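Uncharacterized protein lp_2219 (Lactobacillus plantarum, PDB 3HFQ) is of unknown function but folds as a seven-bladed beta-propeller of the lactonase family, and so may act as a sugar-lactone hydrolase. Local coordinates at residues A201-E206 against Q210-K215; F253-N258 against L264-V269; L312-L317 against K321-Q326. The protein carries 1 engineered substitution. One frame throughout, in Å; residues are numbered along the deposited sequence.

Interaction 1. Residues A201-E206 against Q210-K215; sequences AFLAGE and QIASLK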
# COMPACT_ATOMS: atom_id res chain seq x y z
N ALA A 201 -4.97 -13.60 6.25
CA ALA A 201 -4.74 -12.21 5.87
C ALA A 201 -4.25 -11.51 7.12
O ALA A 201 -4.66 -11.85 8.23
CB ALA A 201 -6.02 -11.56 5.36
N PHE A 202 -3.36 -10.54 6.95
CA PHE A 202 -2.82 -9.79 8.07
C PHE A 202 -3.21 -8.35 7.85
O PHE A 202 -2.85 -7.75 6.83
CB PHE A 202 -1.31 -10.00 8.13
CG PHE A 202 -0.93 -11.46 8.21
CD1 PHE A 202 -0.99 -12.14 9.42
CD2 PHE A 202 -0.60 -12.16 7.05
CE1 PHE A 202 -0.74 -13.52 9.48
CE2 PHE A 202 -0.35 -13.53 7.10
CZ PHE A 202 -0.42 -14.21 8.32
N LEU A 203 -3.95 -7.80 8.80
CA LEU A 203 -4.48 -6.45 8.71
C LEU A 203 -3.77 -5.45 9.61
O LEU A 203 -3.67 -5.64 10.83
CB LEU A 203 -5.97 -6.49 9.06
CG LEU A 203 -6.78 -5.20 9.17
CD1 LEU A 203 -7.04 -4.62 7.78
CD2 LEU A 203 -8.10 -5.52 9.87
N ALA A 204 -3.29 -4.36 9.02
CA ALA A 204 -2.60 -3.34 9.80
C ALA A 204 -3.60 -2.33 10.36
O ALA A 204 -4.45 -1.81 9.63
CB ALA A 204 -1.57 -2.64 8.94
N GLY A 205 -3.50 -2.09 11.66
CA GLY A 205 -4.36 -1.13 12.32
C GLY A 205 -3.54 0.12 12.53
O GLY A 205 -2.71 0.19 13.44
N GLU A 206 -3.76 1.12 11.68
CA GLU A 206 -3.01 2.36 11.76
C GLU A 206 -3.12 3.09 13.10
O GLU A 206 -2.11 3.35 13.75
CB GLU A 206 -3.46 3.33 10.67
CG GLU A 206 -2.77 4.69 10.75
CD GLU A 206 -3.31 5.71 9.77
OE1 GLU A 206 -3.38 5.39 8.56
OE2 GLU A 206 -3.66 6.83 10.20
N GLN A 210 -1.48 -1.85 15.70
CA GLN A 210 -1.66 -3.28 15.90
C GLN A 210 -1.80 -4.02 14.57
O GLN A 210 -2.03 -3.41 13.53
CB GLN A 210 -2.93 -3.55 16.71
CG GLN A 210 -2.94 -3.00 18.11
CD GLN A 210 -4.27 -3.24 18.81
OE1 GLN A 210 -5.32 -2.82 18.33
NE2 GLN A 210 -4.23 -3.92 19.95
N ILE A 211 -1.67 -5.34 14.62
CA ILE A 211 -1.87 -6.16 13.44
C ILE A 211 -2.84 -7.26 13.85
O ILE A 211 -2.66 -7.89 14.89
CB ILE A 211 -0.58 -6.83 12.92
CG1 ILE A 211 0.38 -5.78 12.36
CG2 ILE A 211 -0.93 -7.84 11.81
CD1 ILE A 211 1.69 -6.37 11.83
N ALA A 212 -3.87 -7.46 13.05
CA ALA A 212 -4.84 -8.50 13.33
C ALA A 212 -4.62 -9.64 12.35
O ALA A 212 -4.49 -9.42 11.15
CB ALA A 212 -6.26 -7.94 13.17
N SER A 213 -4.54 -10.87 12.87
CA SER A 213 -4.39 -12.02 11.99
C SER A 213 -5.82 -12.46 11.70
O SER A 213 -6.63 -12.55 12.62
CB SER A 213 -3.62 -13.16 12.68
OG SER A 213 -2.23 -12.88 12.75
N LEU A 214 -6.12 -12.72 10.44
CA LEU A 214 -7.47 -13.13 10.05
C LEU A 214 -7.44 -14.41 9.23
O LEU A 214 -6.50 -14.64 8.47
CB LEU A 214 -8.13 -12.04 9.19
CG LEU A 214 -8.04 -10.58 9.64
CD1 LEU A 214 -8.55 -9.69 8.52
CD2 LEU A 214 -8.85 -10.38 10.92
N LYS A 215 -8.48 -15.22 9.39
CA LYS A 215 -8.61 -16.44 8.61
C LYS A 215 -9.62 -16.08 7.52
O LYS A 215 -10.67 -15.52 7.81
CB LYS A 215 -9.17 -17.59 9.46
CG LYS A 215 -9.40 -18.89 8.70
CD LYS A 215 -8.09 -19.59 8.36
CE LYS A 215 -8.31 -20.79 7.45
NZ LYS A 215 -8.78 -20.38 6.09
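Q210 pairs with G205 at the turn end of this antiparallel hairpin, and its two backbone bonds are unequal: G205 N reaches Q210 O at 2.7 Å, while Q210 N approaches G205 O at a longer 3.3 Å, in the carbonyl plane and on a lone pair. The side-chain amide of Q210 turns instead to S208 in the connecting turn. I211, opposite A204 in a non-hydrogen-bonded pair, has CG2 anti to its backbone N (CG1 takes chi1 -68°), which lays that methyl 4.3 Å from F202 CB. Its CA also gives a CH...O contact to L203 O, 3.2 Å away. A212 then exchanges two 2.9 Å bonds with L203, A212 N to L203 O and L203 N to A212 O, the second almost straight at 178°. On the face opposite to F202 and I211, the CB atoms of A212 and L203 lie alongside each other. S213 returns to the face of F202 and I211; its OG sits at the edge of the F202 ring, near the ring plane, 3.6 Å from CD1, and is hydrogen-bonded to G273 O of the next blade. L214 closes the series with A201 through paired backbone bonds, and its CD1 reaches diagonally across to L203 CB at 4.1 Å. Thus backbone polarity is paired off inside the blade while the side chains divide between its faces: A201 and L214 pack on F223, and L203 on L192 and P189, whereas F202, I211 and S213 meet L275, a largely apolar junction between propeller blades with one hydroxyl tied across it.

Interaction 2. Residues F253-N258 against L264-V269; sequences FLYVSN and LAVFAV
Y255 and V266 lie side by side on one face of the hairpin, the tyrosine ring running obliquely past both valine methyls, with CE2 3.5 Å from V266 CG1. Farther along this face L264 CD2 rests on S257 CB at 3.6 Å, and at the other end F253 CE1 meets A268 CB. On the reverse face V256 CG1, held between its backbone N and carbonyl carbon (chi1 65°), touches A265 CB at 3.8 Å and F267 CE1 at 4.0 Å. The F267 ring receives this methyl at its edge, where L254 O also lies in the ring plane. L254 CB touches both F267 CB and V269 CG2. These side chains hang on four backbone bonds, two in each of the pairs L254–F267 and V256–A265; F267 N to L254 O measures 2.8 Å at 166°. The hairpin forms the two middle strands of a four-stranded propeller blade, flanked by strands 241-247 and 275-282. Beyond it, Y255 OH is hydrogen-bonded to G320 O, which fixes the far end of the ring. S257 OG is likewise held, by A244 N within the blade and P288 O outside it, while F291 of the following blade packs against Y255, S257 and L264.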
# COMPACT_ATOMS: atom_id res chain seq x y z
N PHE A 253 7.57 -14.44 6.81
CA PHE A 253 7.83 -13.20 7.53
C PHE A 253 6.93 -12.04 7.14
O PHE A 253 6.70 -11.78 5.96
CB PHE A 253 9.30 -12.82 7.34
CG PHE A 253 10.25 -13.83 7.92
CD1 PHE A 253 10.47 -13.90 9.29
CD2 PHE A 253 10.88 -14.76 7.09
CE1 PHE A 253 11.29 -14.88 9.83
CE2 PHE A 253 11.71 -15.75 7.63
CZ PHE A 253 11.92 -15.80 9.00
N LEU A 254 6.42 -11.35 8.16
CA LEU A 254 5.53 -10.21 7.97
C LEU A 254 6.26 -8.93 8.38
O LEU A 254 6.98 -8.91 9.38
CB LEU A 254 4.27 -10.37 8.83
CG LEU A 254 3.13 -9.37 8.65
CD1 LEU A 254 2.44 -9.60 7.30
CD2 LEU A 254 2.12 -9.54 9.77
N TYR A 255 6.07 -7.87 7.61
CA TYR A 255 6.71 -6.59 7.89
C TYR A 255 5.69 -5.46 7.94
O TYR A 255 4.72 -5.47 7.18
CB TYR A 255 7.77 -6.28 6.82
CG TYR A 255 8.83 -7.36 6.66
CD1 TYR A 255 8.54 -8.57 6.02
CD2 TYR A 255 10.11 -7.19 7.19
CE1 TYR A 255 9.50 -9.58 5.93
CE2 TYR A 255 11.07 -8.20 7.11
CZ TYR A 255 10.76 -9.39 6.48
OH TYR A 255 11.68 -10.42 6.44
N VAL A 256 5.89 -4.51 8.84
CA VAL A 256 4.98 -3.36 8.94
C VAL A 256 5.79 -2.11 9.28
O VAL A 256 6.78 -2.18 10.01
CB VAL A 256 3.88 -3.59 10.01
CG1 VAL A 256 4.49 -3.68 11.40
CG2 VAL A 256 2.86 -2.46 9.96
N SER A 257 5.40 -0.96 8.72
CA SER A 257 6.11 0.28 9.00
C SER A 257 5.36 1.11 10.04
O SER A 257 4.12 1.12 10.07
CB SER A 257 6.32 1.09 7.72
OG SER A 257 5.09 1.46 7.12
N ASN A 258 6.12 1.79 10.89
CA ASN A 258 5.56 2.62 11.94
C ASN A 258 5.94 4.09 11.77
O ASN A 258 7.12 4.43 11.73
CB ASN A 258 6.07 2.15 13.31
CG ASN A 258 5.56 0.77 13.69
OD1 ASN A 258 6.32 -0.19 13.80
ND2 ASN A 258 4.25 0.66 13.88
N LEU A 264 10.59 -0.47 11.11
CA LEU A 264 9.94 -1.53 10.36
C LEU A 264 9.96 -2.61 11.43
O LEU A 264 11.00 -2.86 12.04
CB LEU A 264 10.76 -1.99 9.16
CG LEU A 264 10.90 -1.07 7.94
CD1 LEU A 264 11.44 -1.88 6.77
CD2 LEU A 264 9.54 -0.47 7.58
N ALA A 265 8.80 -3.20 11.72
CA ALA A 265 8.74 -4.26 12.71
C ALA A 265 8.62 -5.56 11.93
O ALA A 265 7.81 -5.67 11.02
CB ALA A 265 7.52 -4.07 13.62
N VAL A 266 9.43 -6.54 12.30
CA VAL A 266 9.44 -7.82 11.62
C VAL A 266 8.82 -8.91 12.48
O VAL A 266 9.17 -9.05 13.66
CB VAL A 266 10.88 -8.25 11.27
CG1 VAL A 266 10.86 -9.48 10.38
CG2 VAL A 266 11.61 -7.09 10.59
N PHE A 267 7.91 -9.67 11.90
CA PHE A 267 7.23 -10.75 12.60
C PHE A 267 7.41 -12.08 11.89
O PHE A 267 7.38 -12.14 10.66
CB PHE A 267 5.72 -10.49 12.70
CG PHE A 267 5.35 -9.28 13.49
CD1 PHE A 267 5.42 -8.01 12.93
CD2 PHE A 267 4.90 -9.40 14.81
CE1 PHE A 267 5.05 -6.88 13.65
CE2 PHE A 267 4.52 -8.28 15.54
CZ PHE A 267 4.59 -7.02 14.96
N ALA A 268 7.59 -13.13 12.67
CA ALA A 268 7.71 -14.47 12.12
C ALA A 268 6.28 -15.01 12.12
O ALA A 268 5.58 -14.90 13.12
CB ALA A 268 8.60 -15.34 13.00
N VAL A 269 5.85 -15.56 10.99
CA VAL A 269 4.51 -16.12 10.88
C VAL A 269 4.61 -17.61 11.17
O VAL A 269 5.36 -18.32 10.49
CB VAL A 269 3.91 -15.95 9.46
CG1 VAL A 269 2.49 -16.49 9.44
CG2 VAL A 269 3.93 -14.49 9.05

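Interaction 3. Residues L312-L317 against K321-Q326; sequences LYARDL and KLSLLQ
The Y313 ring has L322 CD1 over one face, while S323 C lies at its edge and in its plane, 4.0 Å from CD2, with L324 N near the same rim. CG beside the backbone N (chi1 -56°) turns the ring to these partners, and its hydroxyl is bonded to S282 O. The guanidinium of R315 is carried on an extended chain, its NE held by Y255 of the preceding blade and its NH1 bonded to E297 O; what meets the opposite strand is the aliphatic stem, with R315 CB 3.5 Å from L322 CD2 as the two side chains cross obliquely. L322 therefore fills the interval between the tyrosine and the arginine. On the other face A314 CB touches L325 CD1 at 3.6 Å and lies near S323 OG, and L312 CD2 packs on the same L325 methyl at 4.0 Å. The backbone bonds run from D316 N to K321 O at the turn, through a reciprocal pair between A314 and S323, to L312. There the regular alternation breaks: L312 O accepts from both L325 N at 2.9 Å and Q326 N at 3.2 Å, so one carbonyl grips two successive amides, and L312 N returns a bond to Q326 O. The extra residue swings the L325 side chain toward the first strand and leaves Y313 and L324 with diverging side chains. Two consecutive residues facing one across an antiparallel pair define a classic beta bulge, set here in the outer hairpin of a propeller blade, where strand 322-330 is the outermost strand.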
# COMPACT_ATOMS: atom_id res chain seq x y z
N LEU A 312 18.02 1.61 2.35
CA LEU A 312 18.17 0.27 1.80
C LEU A 312 18.66 -0.69 2.87
O LEU A 312 19.62 -0.39 3.60
CB LEU A 312 19.19 0.28 0.65
CG LEU A 312 19.54 -1.10 0.08
CD1 LEU A 312 18.34 -1.69 -0.64
CD2 LEU A 312 20.72 -0.99 -0.88
N TYR A 313 18.01 -1.85 2.96
CA TYR A 313 18.39 -2.89 3.92
C TYR A 313 18.70 -4.17 3.19
O TYR A 313 18.19 -4.42 2.09
CB TYR A 313 17.25 -3.26 4.88
CG TYR A 313 16.65 -2.15 5.68
CD1 TYR A 313 15.49 -1.50 5.25
CD2 TYR A 313 17.19 -1.79 6.92
CE1 TYR A 313 14.89 -0.53 6.03
CE2 TYR A 313 16.59 -0.81 7.70
CZ TYR A 313 15.44 -0.20 7.26
OH TYR A 313 14.81 0.75 8.04
N ALA A 314 19.52 -5.00 3.82
CA ALA A 314 19.83 -6.30 3.29
C ALA A 314 18.85 -7.14 4.11
O ALA A 314 18.59 -6.82 5.27
CB ALA A 314 21.26 -6.70 3.61
N ARG A 315 18.30 -8.20 3.52
CA ARG A 315 17.37 -9.06 4.23
C ARG A 315 17.84 -10.51 4.17
O ARG A 315 18.09 -11.03 3.09
CB ARG A 315 15.97 -8.95 3.61
CG ARG A 315 14.98 -10.00 4.12
CD ARG A 315 13.60 -9.87 3.48
NE ARG A 315 12.68 -10.87 4.00
CZ ARG A 315 12.57 -12.12 3.55
NH1 ARG A 315 13.33 -12.54 2.54
NH2 ARG A 315 11.72 -12.96 4.12
N ASP A 316 17.97 -11.15 5.33
CA ASP A 316 18.40 -12.54 5.39
C ASP A 316 17.22 -13.40 4.92
O ASP A 316 16.12 -13.29 5.45
CB ASP A 316 18.80 -12.92 6.82
CG ASP A 316 19.43 -14.30 6.90
OD1 ASP A 316 18.72 -15.30 6.67
OD2 ASP A 316 20.64 -14.37 7.19
N LEU A 317 17.47 -14.24 3.92
CA LEU A 317 16.43 -15.10 3.35
C LEU A 317 15.87 -16.17 4.27
O LEU A 317 14.73 -16.62 4.09
CB LEU A 317 16.96 -15.76 2.07
CG LEU A 317 17.50 -14.84 0.97
CD1 LEU A 317 17.93 -15.68 -0.22
CD2 LEU A 317 16.45 -13.83 0.56
N LYS A 321 15.39 -11.31 9.06
CA LYS A 321 15.85 -10.08 9.68
C LYS A 321 16.55 -9.11 8.72
O LYS A 321 17.06 -9.51 7.68
CB LYS A 321 16.74 -10.39 10.89
CG LYS A 321 15.97 -11.08 12.01
CD LYS A 321 16.78 -11.19 13.29
CE LYS A 321 15.93 -11.78 14.41
NZ LYS A 321 16.69 -11.89 15.70
N LEU A 322 16.55 -7.84 9.10
CA LEU A 322 17.14 -6.80 8.27
C LEU A 322 18.37 -6.13 8.88
O LEU A 322 18.56 -6.15 10.10
CB LEU A 322 16.09 -5.72 7.98
CG LEU A 322 14.69 -6.20 7.56
CD1 LEU A 322 13.74 -5.00 7.48
CD2 LEU A 322 14.77 -6.92 6.22
N SER A 323 19.20 -5.54 8.03
CA SER A 323 20.39 -4.82 8.47
C SER A 323 20.63 -3.68 7.50
O SER A 323 20.52 -3.85 6.28
CB SER A 323 21.61 -5.75 8.55
OG SER A 323 21.99 -6.22 7.27
N LEU A 324 20.94 -2.51 8.04
CA LEU A 324 21.19 -1.32 7.25
C LEU A 324 22.33 -1.43 6.24
O LEU A 324 23.40 -1.95 6.57
CB LEU A 324 21.45 -0.13 8.18
CG LEU A 324 21.72 1.24 7.54
CD1 LEU A 324 20.51 1.67 6.72
CD2 LEU A 324 22.02 2.26 8.62
N LEU A 325 22.10 -0.94 5.03
CA LEU A 325 23.12 -0.95 3.98
C LEU A 325 23.42 0.48 3.56
O LEU A 325 24.57 0.89 3.46
CB LEU A 325 22.65 -1.75 2.76
CG LEU A 325 22.73 -3.28 2.84
CD1 LEU A 325 22.19 -3.87 1.54
CD2 LEU A 325 24.19 -3.71 3.05
N GLN A 326 22.36 1.25 3.31
CA GLN A 326 22.54 2.63 2.88
C GLN A 326 21.35 3.48 3.30
O GLN A 326 20.20 3.02 3.28
CB GLN A 326 22.72 2.70 1.36
CG GLN A 326 22.99 4.10 0.81
CD GLN A 326 23.11 4.10 -0.70
OE1 GLN A 326 22.83 3.10 -1.36
NE2 GLN A 326 23.52 5.23 -1.26

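In the fold
The three hairpins belong to three consecutive four-stranded blades of the propeller and follow one another along the chain. Interactions 1 and 2, with centres 11 Å apart, meet through apolar packing: L254 CD2 lies 3.8 Å from both I211 CD1 and F202 CB. Between interactions 2 and 3, 13 Å apart at their centres, the junction mixes polar and apolar contacts: Y255 OH is 2.7 Å from R315 NE, a probable hydrogen bond, and L264 CD1 packs on Y313 CE1 at 3.8 Å. Interactions 1 and 3 do not touch (nearest atoms about 12 Å apart), so the middle hairpin bridges them. E206, which ends segment 201-206, forms salt bridges with R190 and R259.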